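Local coordinates for EscD/YscD/HrpQ family type III secretion system inner membrane ring protein (PDB 6UID), which probably forms part of the inner-membrane ring of the type III secretion injectisome, its cytoplasmic FHA-like domain likely meeting the sorting platform, at residues P32-L37 with A45-V50; L49-D54 with L93-C98; L61-A64 with E68-Q71. All coordinates share one frame; numbering follows the deposited sequence. Where two conformers were deposited one is given.

Contact 1: P32-L37 with A45-V50; sequences PLQADL and AAVHLV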
ATOM      1  N   PRO A  32      10.338 -12.901   5.875  1.00 17.03           N
ATOM      2  CA  PRO A  32      10.588 -13.477   4.548  1.00 16.86           C
ATOM      3  C   PRO A  32       9.992 -14.865   4.338  1.00 20.28           C
ATOM      4  O   PRO A  32       9.840 -15.266   3.178  1.00 25.57           O
ATOM      5  CB  PRO A  32      12.120 -13.480   4.440  1.00 19.14           C
ATOM      6  CG  PRO A  32      12.610 -13.405   5.823  1.00 25.74           C
ATOM      7  CD  PRO A  32      11.578 -12.698   6.645  1.00 21.95           C
ATOM      8  N   LEU A  33       9.619 -15.596   5.396  1.00 17.47           N
ATOM      9  CA  LEU A  33       8.933 -16.871   5.186  1.00 21.71           C
ATOM     10  C   LEU A  33       7.508 -16.673   4.678  1.00 22.16           C
ATOM     11  O   LEU A  33       6.977 -17.551   3.984  1.00 27.06           O
ATOM     12  CB  LEU A  33       8.895 -17.684   6.477  1.00 20.60           C
ATOM     13  CG  LEU A  33      10.116 -18.569   6.752  1.00 38.93           C
ATOM     14  CD1 LEU A  33      11.390 -17.789   6.643  1.00 30.16           C
ATOM     15  CD2 LEU A  33       9.999 -19.168   8.141  1.00 45.05           C
ATOM     16  N   GLN A  34       6.882 -15.529   4.994  1.00 16.53           N
ATOM     17  CA  GLN A  34       5.470 -15.300   4.725  1.00 18.92           C
ATOM     18  C   GLN A  34       5.215 -14.213   3.700  1.00 17.87           C
ATOM     19  O   GLN A  34       4.068 -14.077   3.245  1.00 23.12           O
ATOM     20  CB  GLN A  34       4.758 -14.903   6.022  1.00 16.84           C
ATOM     21  CG  GLN A  34       4.867 -15.935   7.128  1.00 19.49           C
ATOM     22  CD  GLN A  34       3.969 -15.594   8.290  1.00 22.52           C
ATOM     23  OE1 GLN A  34       2.748 -15.782   8.222  1.00 25.39           O
ATOM     24  NE2 GLN A  34       4.551 -15.040   9.339  1.00 22.79           N
ATOM     25  N   ALA A  35       6.215 -13.424   3.337  1.00 15.45           N
ATOM     26  CA  ALA A  35       6.027 -12.244   2.506  1.00 16.22           C
ATOM     27  C   ALA A  35       6.651 -12.416   1.131  1.00 16.64           C
ATOM     28  O   ALA A  35       7.824 -12.806   1.006  1.00 19.62           O
ATOM     29  CB  ALA A  35       6.628 -11.016   3.188  1.00 18.94           C
ATOM     30  N   ASP A  36       5.857 -12.118   0.107  1.00 15.23           N
ATOM     31  CA  ASP A  36       6.338 -12.067  -1.269  1.00 15.54           C
ATOM     32  C   ASP A  36       7.182 -10.829  -1.521  1.00 16.69           C
ATOM     33  O   ASP A  36       8.161 -10.878  -2.281  1.00 21.02           O
ATOM     34  CB  ASP A  36       5.137 -12.099  -2.203  1.00 16.37           C
ATOM     35  CG  ASP A  36       4.286 -13.335  -1.976  1.00 19.67           C
ATOM     36  OD1 ASP A  36       4.822 -14.438  -2.162  1.00 17.90           O
ATOM     37  OD2 ASP A  36       3.131 -13.246  -1.523  1.00 17.28           O
ATOM     38  N   LEU A  37       6.805  -9.701  -0.915  1.00 15.64           N
ATOM     39  CA  LEU A  37       7.547  -8.451  -0.971  1.00 15.04           C
ATOM     40  C   LEU A  37       7.961  -8.150   0.467  1.00 16.51           C
ATOM     41  O   LEU A  37       7.105  -7.927   1.326  1.00 15.53           O
ATOM     42  CB  LEU A  37       6.666  -7.338  -1.535  1.00 16.14           C
ATOM     43  CG  LEU A  37       6.066  -7.592  -2.921  1.00 16.76           C
ATOM     44  CD1 LEU A  37       5.151  -6.438  -3.385  1.00 18.87           C
ATOM     45  CD2 LEU A  37       7.171  -7.845  -3.927  1.00 20.19           C
ATOM     46  N   ALA A  45       4.368  -5.384  10.197  1.00 14.63           N
ATOM     47  CA  ALA A  45       4.054  -6.700  10.717  1.00 15.30           C
ATOM     48  C   ALA A  45       4.642  -7.803   9.836  1.00 14.96           C
ATOM     49  O   ALA A  45       4.973  -7.589   8.666  1.00 14.81           O
ATOM     50  CB  ALA A  45       2.541  -6.874  10.827  1.00 15.96           C
ATOM     51  N   ALA A  46       4.731  -9.006  10.412  1.00 16.23           N
ATOM     52  CA  ALA A  46       5.232 -10.168   9.674  1.00 15.65           C
ATOM     53  C   ALA A  46       4.512 -10.330   8.338  1.00 17.40           C
ATOM     54  O   ALA A  46       5.150 -10.492   7.280  1.00 15.22           O
ATOM     55  CB  ALA A  46       5.074 -11.426  10.520  1.00 17.47           C
ATOM     56  N   VAL A  47       3.176 -10.259   8.370  1.00 15.56           N
ATOM     57  CA  VAL A  47       2.346 -10.051   7.184  1.00 13.83           C
ATOM     58  C   VAL A  47       1.563  -8.773   7.431  1.00 14.39           C
ATOM     59  O   VAL A  47       0.660  -8.727   8.283  1.00 17.69           O
ATOM     60  CB  VAL A  47       1.419 -11.234   6.877  1.00 16.67           C
ATOM     61  CG1 VAL A  47       0.580 -10.949   5.639  1.00 17.50           C
ATOM     62  CG2 VAL A  47       2.241 -12.500   6.664  1.00 17.03           C
ATOM     63  N   HIS A  48       1.928  -7.728   6.706  1.00 12.20           N
ATOM     64  CA  HIS A  48       1.387  -6.398   6.923  1.00 12.39           C
ATOM     65  C   HIS A  48       0.184  -6.096   6.041  1.00 13.03           C
ATOM     66  O   HIS A  48      -0.743  -5.399   6.478  1.00 14.48           O
ATOM     67  CB  HIS A  48       2.501  -5.382   6.631  1.00 14.42           C
ATOM     68  CG  HIS A  48       2.221  -4.021   7.173  1.00 14.32           C
ATOM     69  ND1 HIS A  48       2.401  -3.702   8.503  1.00 16.84           N
ATOM     70  CD2 HIS A  48       1.771  -2.904   6.567  1.00 18.34           C
ATOM     71  CE1 HIS A  48       2.042  -2.444   8.691  1.00 17.27           C
ATOM     72  NE2 HIS A  48       1.670  -1.933   7.536  1.00 16.69           N
ATOM     73  N   LEU A  49       0.201  -6.572   4.801  1.00 12.89           N
ATOM     74  CA  LEU A  49      -0.815  -6.271   3.807  1.00 13.75           C
ATOM     75  C   LEU A  49      -0.863  -7.428   2.823  1.00 12.73           C
ATOM     76  O   LEU A  49       0.178  -7.979   2.461  1.00 13.80           O
ATOM     77  CB  LEU A  49      -0.436  -4.975   3.089  1.00 14.75           C
ATOM     78  CG  LEU A  49      -1.384  -4.445   2.014  1.00 14.87           C
ATOM     79  CD1 LEU A  49      -2.719  -4.111   2.628  1.00 16.74           C
ATOM     80  CD2 LEU A  49      -0.773  -3.212   1.346  1.00 18.22           C
ATOM     81  N   VAL A  50      -2.068  -7.841   2.423  1.00 12.73           N
ATOM     82  CA  VAL A  50      -2.260  -8.896   1.444  1.00 13.59           C
ATOM     83  C   VAL A  50      -3.171  -8.367   0.358  1.00 13.34           C
ATOM     84  O   VAL A  50      -4.266  -7.858   0.647  1.00 13.49           O
ATOM     85  CB  VAL A  50      -2.866 -10.166   2.061  1.00 14.84           C
ATOM     86  CG1 VAL A  50      -2.914 -11.276   1.036  1.00 16.84           C
ATOM     87  CG2 VAL A  50      -2.066 -10.616   3.239  1.00 16.30           C
TER

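Contact 2: L49-D54 with L93-C98; sequences LVLEVD and LRWTFC. Unlike the reference sequence in segment 93-98: Thr96 (reference Ala).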
ATOM      1  N   LEU A  49       0.201  -6.572   4.801  1.00 12.89           N
ATOM      2  CA  LEU A  49      -0.815  -6.271   3.807  1.00 13.75           C
ATOM      3  C   LEU A  49      -0.863  -7.428   2.823  1.00 12.73           C
ATOM      4  O   LEU A  49       0.178  -7.979   2.461  1.00 13.80           O
ATOM      5  CB  LEU A  49      -0.436  -4.975   3.089  1.00 14.75           C
ATOM      6  CG  LEU A  49      -1.384  -4.445   2.014  1.00 14.87           C
ATOM      7  CD1 LEU A  49      -2.719  -4.111   2.628  1.00 16.74           C
ATOM      8  CD2 LEU A  49      -0.773  -3.212   1.346  1.00 18.22           C
ATOM      9  N   VAL A  50      -2.068  -7.841   2.423  1.00 12.73           N
ATOM     10  CA  VAL A  50      -2.260  -8.896   1.444  1.00 13.59           C
ATOM     11  C   VAL A  50      -3.171  -8.367   0.358  1.00 13.34           C
ATOM     12  O   VAL A  50      -4.266  -7.858   0.647  1.00 13.49           O
ATOM     13  CB  VAL A  50      -2.866 -10.166   2.061  1.00 14.84           C
ATOM     14  CG1 VAL A  50      -2.914 -11.276   1.036  1.00 16.84           C
ATOM     15  CG2 VAL A  50      -2.066 -10.616   3.239  1.00 16.30           C
ATOM     16  N   LEU A  51      -2.721  -8.495  -0.879  1.00 12.47           N
ATOM     17  CA  LEU A  51      -3.443  -8.108  -2.072  1.00 12.42           C
ATOM     18  C   LEU A  51      -3.695  -9.317  -2.963  1.00 13.88           C
ATOM     19  O   LEU A  51      -2.967 -10.318  -2.922  1.00 13.76           O
ATOM     20  CB  LEU A  51      -2.602  -7.126  -2.895  1.00 13.78           C
ATOM     21  CG  LEU A  51      -2.058  -5.924  -2.137  1.00 13.92           C
ATOM     22  CD1 LEU A  51      -1.091  -5.163  -3.028  1.00 16.79           C
ATOM     23  CD2 LEU A  51      -3.188  -5.036  -1.662  1.00 15.84           C
ATOM     24  N   GLU A  52      -4.712  -9.210  -3.811  1.00 12.58           N
ATOM     25  CA  GLU A  52      -4.965 -10.161  -4.879  1.00 14.65           C
ATOM     26  C   GLU A  52      -4.848  -9.403  -6.184  1.00 14.00           C
ATOM     27  O   GLU A  52      -5.556  -8.398  -6.386  1.00 15.08           O
ATOM     28  CB  GLU A  52      -6.348 -10.793  -4.747  1.00 18.66           C
ATOM     29  CG  GLU A  52      -6.646 -11.831  -5.838  1.00 32.40           C
ATOM     30  N   VAL A  53      -3.956  -9.855  -7.053  1.00 13.49           N
ATOM     31  CA  VAL A  53      -3.619  -9.174  -8.298  1.00 14.49           C
ATOM     32  C   VAL A  53      -4.083 -10.027  -9.474  1.00 15.86           C
ATOM     33  O   VAL A  53      -3.803 -11.231  -9.530  1.00 15.76           O
ATOM     34  CB  VAL A  53      -2.098  -8.919  -8.383  1.00 15.80           C
ATOM     35  CG1 VAL A  53      -1.731  -8.210  -9.705  1.00 17.19           C
ATOM     36  CG2 VAL A  53      -1.586  -8.137  -7.175  1.00 19.75           C
ATOM     37  N   ASP A  54      -4.743  -9.411 -10.433  1.00 15.08           N
ATOM     38  CA  ASP A  54      -5.050 -10.086 -11.688  1.00 15.05           C
ATOM     39  C   ASP A  54      -4.929  -9.080 -12.822  1.00 14.43           C
ATOM     40  O   ASP A  54      -4.620  -7.911 -12.604  1.00 15.52           O
ATOM     41  CB  ASP A  54      -6.389 -10.813 -11.605  1.00 18.29           C
ATOM     42  CG  ASP A  54      -7.518  -9.898 -11.246  1.00 21.92           C
ATOM     43  OD1 ASP A  54      -7.573  -8.787 -11.816  1.00 20.61           O
ATOM     44  OD2 ASP A  54      -8.348 -10.287 -10.388  1.00 27.12           O
ATOM     45  N   LEU A  93       3.511   1.962   5.905  1.00 13.63           N
ATOM     46  CA  LEU A  93       3.733   1.667   4.499  1.00 13.52           C
ATOM     47  C   LEU A  93       3.007   2.673   3.610  1.00 13.41           C
ATOM     48  O   LEU A  93       1.806   2.938   3.799  1.00 14.11           O
ATOM     49  CB  LEU A  93       3.210   0.276   4.182  1.00 13.63           C
ATOM     50  CG  LEU A  93       3.265  -0.159   2.722  1.00 14.76           C
ATOM     51  CD1 LEU A  93       4.691  -0.289   2.268  1.00 19.25           C
ATOM     52  CD2 LEU A  93       2.512  -1.457   2.567  1.00 16.11           C
ATOM     53  N   ARG A  94       3.737   3.248   2.654  1.00 13.70           N
ATOM     54  CA  ARG A  94       3.164   4.100   1.619  0.50 13.03           C
ATOM     55  C   ARG A  94       3.550   3.525   0.258  1.00 14.17           C
ATOM     56  O   ARG A  94       4.728   3.220   0.022  1.00 14.16           O
ATOM     57  CB  ARG A  94       3.645   5.545   1.740  0.50 14.22           C
ATOM     58  CG  ARG A  94       3.398   6.162   3.109  0.50 15.50           C
ATOM     59  CD  ARG A  94       2.816   7.587   3.045  0.50 20.26           C
ATOM     60  NE  ARG A  94       3.773   8.600   2.608  0.50 19.95           N
ATOM     61  CZ  ARG A  94       3.527   9.913   2.600  0.50 12.81           C
ATOM     62  NH1 ARG A  94       4.474  10.745   2.185  0.50 20.30           N
ATOM     63  NH2 ARG A  94       2.335  10.406   3.006  0.50 19.15           N
ATOM     64  N   TRP A  95       2.571   3.370  -0.622  1.00 12.00           N
ATOM     65  CA  TRP A  95       2.831   2.720  -1.898  1.00 13.67           C
ATOM     66  C   TRP A  95       1.819   3.176  -2.932  1.00 12.91           C
ATOM     67  O   TRP A  95       0.783   3.765  -2.605  1.00 12.79           O
ATOM     68  CB  TRP A  95       2.772   1.192  -1.751  1.00 12.52           C
ATOM     69  CG  TRP A  95       1.435   0.618  -1.338  1.00 11.50           C
ATOM     70  CD1 TRP A  95       0.900   0.604  -0.081  1.00 12.35           C
ATOM     71  CD2 TRP A  95       0.502  -0.059  -2.174  1.00 10.86           C
ATOM     72  NE1 TRP A  95      -0.307  -0.039  -0.095  1.00 12.84           N
ATOM     73  CE2 TRP A  95      -0.573  -0.464  -1.365  1.00 12.39           C
ATOM     74  CE3 TRP A  95       0.472  -0.371  -3.537  1.00 11.12           C
ATOM     75  CZ2 TRP A  95      -1.671  -1.159  -1.878  1.00 12.69           C
ATOM     76  CZ3 TRP A  95      -0.606  -1.073  -4.045  1.00 11.96           C
ATOM     77  CH2 TRP A  95      -1.687  -1.438  -3.224  1.00 13.38           C
ATOM     78  N   THR A  96       2.121   2.902  -4.197  1.00 12.38           N
ATOM     79  CA  THR A  96       1.144   3.038  -5.257  1.00 11.88           C
ATOM     80  C   THR A  96       1.419   1.972  -6.303  1.00 12.96           C
ATOM     81  O   THR A  96       2.460   1.303  -6.280  1.00 12.77           O
ATOM     82  CB  THR A  96       1.178   4.426  -5.885  1.00 16.80           C
ATOM     83  OG1 THR A  96      -0.047   4.613  -6.617  1.00 25.28           O
ATOM     84  CG2 THR A  96       2.385   4.560  -6.783  1.00 14.82           C
ATOM     85  N   PHE A  97       0.499   1.812  -7.236  1.00 11.93           N
ATOM     86  CA  PHE A  97       0.683   0.853  -8.308  1.00 12.58           C
ATOM     87  C   PHE A  97       0.181   1.450  -9.606  1.00 12.64           C
ATOM     88  O   PHE A  97      -0.639   2.380  -9.603  1.00 12.99           O
ATOM     89  CB  PHE A  97      -0.006  -0.497  -8.002  1.00 12.25           C
ATOM     90  CG  PHE A  97      -1.506  -0.475  -8.174  1.00 12.10           C
ATOM     91  CD1 PHE A  97      -2.298   0.013  -7.164  1.00 14.46           C
ATOM     92  CD2 PHE A  97      -2.083  -0.935  -9.338  1.00 13.44           C
ATOM     93  CE1 PHE A  97      -3.702   0.045  -7.337  1.00 14.64           C
ATOM     94  CE2 PHE A  97      -3.451  -0.895  -9.518  1.00 15.85           C
ATOM     95  CZ  PHE A  97      -4.247  -0.419  -8.509  1.00 14.41           C
ATOM     96  N   CYS A  98       0.624   0.890 -10.720  1.00 11.91           N
ATOM     97  CA  CYS A  98       0.087   1.270 -12.019  1.00 14.08           C
ATOM     98  C   CYS A  98       0.420   0.243 -13.080  1.00 14.00           C
ATOM     99  O   CYS A  98       1.129  -0.740 -12.840  1.00 13.23           O
ATOM    100  CB  CYS A  98       0.552   2.664 -12.450  1.00 18.90           C
ATOM    101  SG  CYS A  98       2.302   2.800 -12.834  1.00 20.48           S
TER

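Contact 3: L61-A64 with E68-Q71; sequences LEWA and EPRQ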
ATOM      1  N   LEU A  61      -7.159  -7.457   0.410  1.00 13.92           N
ATOM      2  CA  LEU A  61      -7.704  -8.614   1.126  1.00 14.26           C
ATOM      3  C   LEU A  61      -7.591  -8.524   2.640  1.00 16.07           C
ATOM      4  O   LEU A  61      -8.586  -8.740   3.346  1.00 19.28           O
ATOM      5  CB  LEU A  61      -7.038  -9.918   0.657  1.00 16.99           C
ATOM      6  CG  LEU A  61      -7.316 -10.330  -0.783  1.00 23.36           C
ATOM      7  CD1 LEU A  61      -6.610 -11.657  -1.078  1.00 26.73           C
ATOM      8  CD2 LEU A  61      -8.789 -10.448  -1.056  1.00 26.87           C
ATOM      9  N   GLU A  62      -6.398  -8.273   3.166  1.00 14.26           N
ATOM     10  CA  GLU A  62      -6.128  -8.396   4.595  1.00 15.78           C
ATOM     11  C   GLU A  62      -5.015  -7.432   4.970  1.00 14.06           C
ATOM     12  O   GLU A  62      -4.235  -6.991   4.115  1.00 15.15           O
ATOM     13  CB  GLU A  62      -5.637  -9.807   4.985  1.00 21.90           C
ATOM     14  CG  GLU A  62      -6.479 -10.957   4.488  1.00 28.02           C
ATOM     15  CD  GLU A  62      -5.818 -12.310   4.729  1.00 46.26           C
ATOM     16  OE1 GLU A  62      -4.898 -12.389   5.571  1.00 38.81           O
ATOM     17  OE2 GLU A  62      -6.215 -13.290   4.065  1.00 47.60           O
ATOM     18  N   TRP A  63      -4.934  -7.118   6.265  1.00 14.79           N
ATOM     19  CA  TRP A  63      -3.883  -6.241   6.757  1.00 14.94           C
ATOM     20  C   TRP A  63      -3.658  -6.445   8.252  1.00 16.05           C
ATOM     21  O   TRP A  63      -4.485  -7.029   8.956  1.00 19.51           O
ATOM     22  CB  TRP A  63      -4.200  -4.781   6.474  1.00 16.98           C
ATOM     23  CG  TRP A  63      -5.489  -4.324   7.078  1.00 14.97           C
ATOM     24  CD1 TRP A  63      -5.664  -3.779   8.314  1.00 16.27           C
ATOM     25  CD2 TRP A  63      -6.784  -4.392   6.479  1.00 14.74           C
ATOM     26  NE1 TRP A  63      -6.995  -3.492   8.525  1.00 17.11           N
ATOM     27  CE2 TRP A  63      -7.702  -3.853   7.404  1.00 16.56           C
ATOM     28  CE3 TRP A  63      -7.248  -4.837   5.244  1.00 14.86           C
ATOM     29  CZ2 TRP A  63      -9.070  -3.744   7.122  1.00 17.43           C
ATOM     30  CZ3 TRP A  63      -8.599  -4.724   4.975  1.00 16.41           C
ATOM     31  CH2 TRP A  63      -9.483  -4.191   5.907  1.00 17.85           C
ATOM     32  N   ALA A  64      -2.532  -5.909   8.716  1.00 17.18           N
ATOM     33  CA  ALA A  64      -2.084  -6.095  10.088  1.00 20.40           C
ATOM     34  C   ALA A  64      -2.999  -5.432  11.104  1.00 19.34           C
ATOM     35  O   ALA A  64      -3.487  -4.322  10.898  1.00 19.64           O
ATOM     36  CB  ALA A  64      -0.693  -5.489  10.253  1.00 29.09           C
ATOM     37  N   GLU A  68      -4.881   0.595   9.486  1.00 19.72           N
ATOM     38  CA  GLU A  68      -6.064   0.736   8.652  1.00 20.84           C
ATOM     39  C   GLU A  68      -5.589   1.109   7.249  1.00 18.72           C
ATOM     40  O   GLU A  68      -4.928   2.151   7.083  1.00 19.42           O
ATOM     41  CB  GLU A  68      -6.971   1.831   9.210  1.00 20.46           C
ATOM     42  CG  GLU A  68      -8.239   2.080   8.420  1.00 27.46           C
ATOM     43  CD  GLU A  68      -9.368   1.165   8.846  1.00 45.34           C
ATOM     44  OE1 GLU A  68      -9.246  -0.060   8.657  1.00 33.90           O
ATOM     45  OE2 GLU A  68     -10.372   1.676   9.383  1.00 46.61           O
ATOM     46  N   PRO A  69      -5.915   0.330   6.226  1.00 15.09           N
ATOM     47  CA  PRO A  69      -5.516   0.706   4.868  1.00 14.77           C
ATOM     48  C   PRO A  69      -6.344   1.891   4.397  1.00 15.12           C
ATOM     49  O   PRO A  69      -7.560   1.953   4.621  1.00 15.72           O
ATOM     50  CB  PRO A  69      -5.828  -0.549   4.050  1.00 16.49           C
ATOM     51  CG  PRO A  69      -6.986  -1.171   4.787  1.00 19.68           C
ATOM     52  CD  PRO A  69      -6.693  -0.920   6.257  1.00 18.37           C
ATOM     53  N   ARG A  70      -5.663   2.846   3.779  1.00 13.30           N
ATOM     54  CA  ARG A  70      -6.311   4.055   3.279  1.00 14.52           C
ATOM     55  C   ARG A  70      -5.859   4.304   1.850  1.00 14.93           C
ATOM     56  O   ARG A  70      -4.745   3.944   1.457  1.00 15.19           O
ATOM     57  CB  ARG A  70      -5.999   5.244   4.155  1.00 15.20           C
ATOM     58  CG  ARG A  70      -6.556   5.071   5.561  1.00 16.38           C
ATOM     59  CD  ARG A  70      -6.187   6.211   6.488  1.00 19.76           C
ATOM     60  NE  ARG A  70      -6.700   5.955   7.830  1.00 20.07           N
ATOM     61  CZ  ARG A  70      -7.905   6.293   8.257  1.00 20.94           C
ATOM     62  NH1 ARG A  70      -8.754   6.947   7.465  1.00 26.35           N
ATOM     63  NH2 ARG A  70      -8.261   5.971   9.497  1.00 21.53           N
ATOM     64  N   GLN A  71      -6.754   4.904   1.071  1.00 14.91           N
ATOM     65  CA  GLN A  71      -6.477   5.297  -0.300  1.00 13.61           C
ATOM     66  C   GLN A  71      -6.791   6.783  -0.372  1.00 14.15           C
ATOM     67  O   GLN A  71      -7.936   7.195  -0.154  1.00 15.67           O
ATOM     68  CB  GLN A  71      -7.327   4.486  -1.268  1.00 13.30           C
ATOM     69  CG  GLN A  71      -7.156   4.925  -2.700  1.00 14.61           C
ATOM     70  CD  GLN A  71      -7.924   4.054  -3.648  1.00 15.56           C
ATOM     71  OE1 GLN A  71      -7.388   3.122  -4.220  1.00 15.53           O
ATOM     72  NE2 GLN A  71      -9.210   4.344  -3.796  1.00 20.47           N
TER
HETATM   73  O   HOH W   1      -8.842  -1.939  10.435  1.00 29.72           O

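Contact 1: P32-L37 with A45-V50
With chi1 at -59°, Gln34 holds its CG trans to the carbonyl carbon, while Val47, with chi1 at 180°, turns CG2 into the corresponding place trans to its own carbonyl carbon; the two side chains then meet nearly at right angles. They join two neighbouring loops at one end of an FHA-like beta sandwich: residues 32-36 belong to the connection between strands 24-29 and 37-38, and residues 45-48 lead into strand 49-54. The CG2 methyl of Val47 lies 3.5 Å from CB of Gln34, and the extended glutamine passes across it, bringing OE1 to 3.7 Å from that same CG2. Farther out, NE2 of Gln34 reaches CB of Ala46 at 3.8 Å, a van der Waals touch. NE2 also donates a hydrogen bond to OD2 of Asp31. Glutamine thus suits a surface position where the aliphatic part covers a valine methyl while NE2 at its tip can still bond to Asp31. Small residues let the loops come close: CB of Ala35 sits 4.4 Å from O of Ala46, and Ala46 is also tied to Asp31 through the backbone.

Just beyond the contact, a classic beta bulge sets His48 and Leu49 opposite the single residue Leu28 where the loop becomes strand. Ala45 to His48 probably correspond to the Ser-x-x-His signature of phosphothreonine-binding FHA domains, with alanine in the serine place and the histidine retained. His48 braces the turn with both ring nitrogens: NE2 pairs with O of Cys90, and ND1 accepts the N-H of Ala45 over 3.1 Å, a nearly straight bond of 169° whose donor lies somewhat out of the imidazole plane.

Contact 2: L49-D54 with L93-C98
Trp95 fills the space between strands 49-54 and 93-98, its indole resting against the methyl groups of Leu49 and Leu51. The strands belong to the two sheets of an FHA-like beta sandwich; their directions differ by 17° and their axes come no closer than 11.6 Å, so side chains alone span the gap. From CB, which points toward the opposite strand, the tryptophan takes a chi1 of 63°, with CG between the backbone N and the carbonyl carbon, and this lays the indole along the interface. NE1 is the first ring atom to touch, 3.5 Å from CD2 of Leu49. The same methyl lies 3.9 Å from CE2 of Trp95, so it sits obliquely near the junction of the two rings. CZ2 lies between the two leucines, 3.9 Å from CD2 of Leu49 and 4.2 Å from CD2 of Leu51. At the tip, CH2 meets CD1 of Leu51 at 3.8 Å, the leucine and the tryptophan approaching from opposite directions.

Beside the indole, CD2 of Leu93 rests 3.9 Å from CD2 of Leu49, continuing the apolar layer. Leu60 on strand 57-63 packs on Leu49, while Ile7 and Phe9 of strand 5-9 lie against Trp95 and Leu93. Leucine suits these places: Leu51 fits both methyls to the broad indole, and CD2 of Leu49 serves Trp95 and Leu93 alike. All four touching residues are buried and their contact is almost wholly apolar, a methyl even facing the indole nitrogen: cohesion comes from dispersion and the exclusion of water, and side-chain fit probably contributes to how these two strands sit.

Contact 3: L61-A64 with E68-Q71
Pro69 lays CD over one face of the Trp63 indole, 3.3 Å from the centroid of the five-membered ring and only 11° off its normal, a well-centred CH-pi contact. The next proline atom shifts toward the larger ring, CG lying 3.6 Å from CD2 of Trp63 and 3.7 Å from CE3. Proline suits the spot: CD is bonded to the backbone nitrogen, so its hydrogens are somewhat polarised toward the electron-rich indole, and the rigid ring keeps them there.

Around this CH-pi contact, a water lies in the indole plane at its edge. It accepts the N-H of NE1 of Trp63 at 3.1 Å and bonds to OE1 of Glu68 at 2.6 Å, bridging the segments. The Glu68 chain is bent at chi2 (87°), which turns its carboxylate back beside the ring; OE1 lies 4.0 Å from CZ2 of Trp63, and the carboxylate and indole planes are 68° apart.

Farther out, the backbone of Ala64 pairs with His48, that of Pro69 with Gln76, and Cys90 of strand 88-90 touches the Trp63 side chain. Trp63 ends strand 57-63, at the margin of the four-stranded mixed sheet, whereas strand 69-71 runs between strands 88-90 and 74-75 of the antiparallel sheet; the Trp63-Pro69 contact therefore joins the two sheets of the FHA-like sandwich just across the short turn linking them.

Overall arrangement
From the N terminus, the chain passes through strands 5-9, 18-21 and 24-29 before contact 1 closes the loop around strand 37-38, tying two connections at one end of the sandwich. Contact 2 begins where contact 1 ends, sharing Leu49 and Val50, and closes only when the chain returns as strand 93-98, bringing the mixed and antiparallel sheets face to face. Contact 3 is nested inside that long excursion, spanning just residues 65-67 where the chain crosses between sheets. Contacts 1 and 3 follow in series, but pairing of strands 49-54 and 57-63 joins them, with probable hydrogen bonds such as Val50 N to Glu62 O.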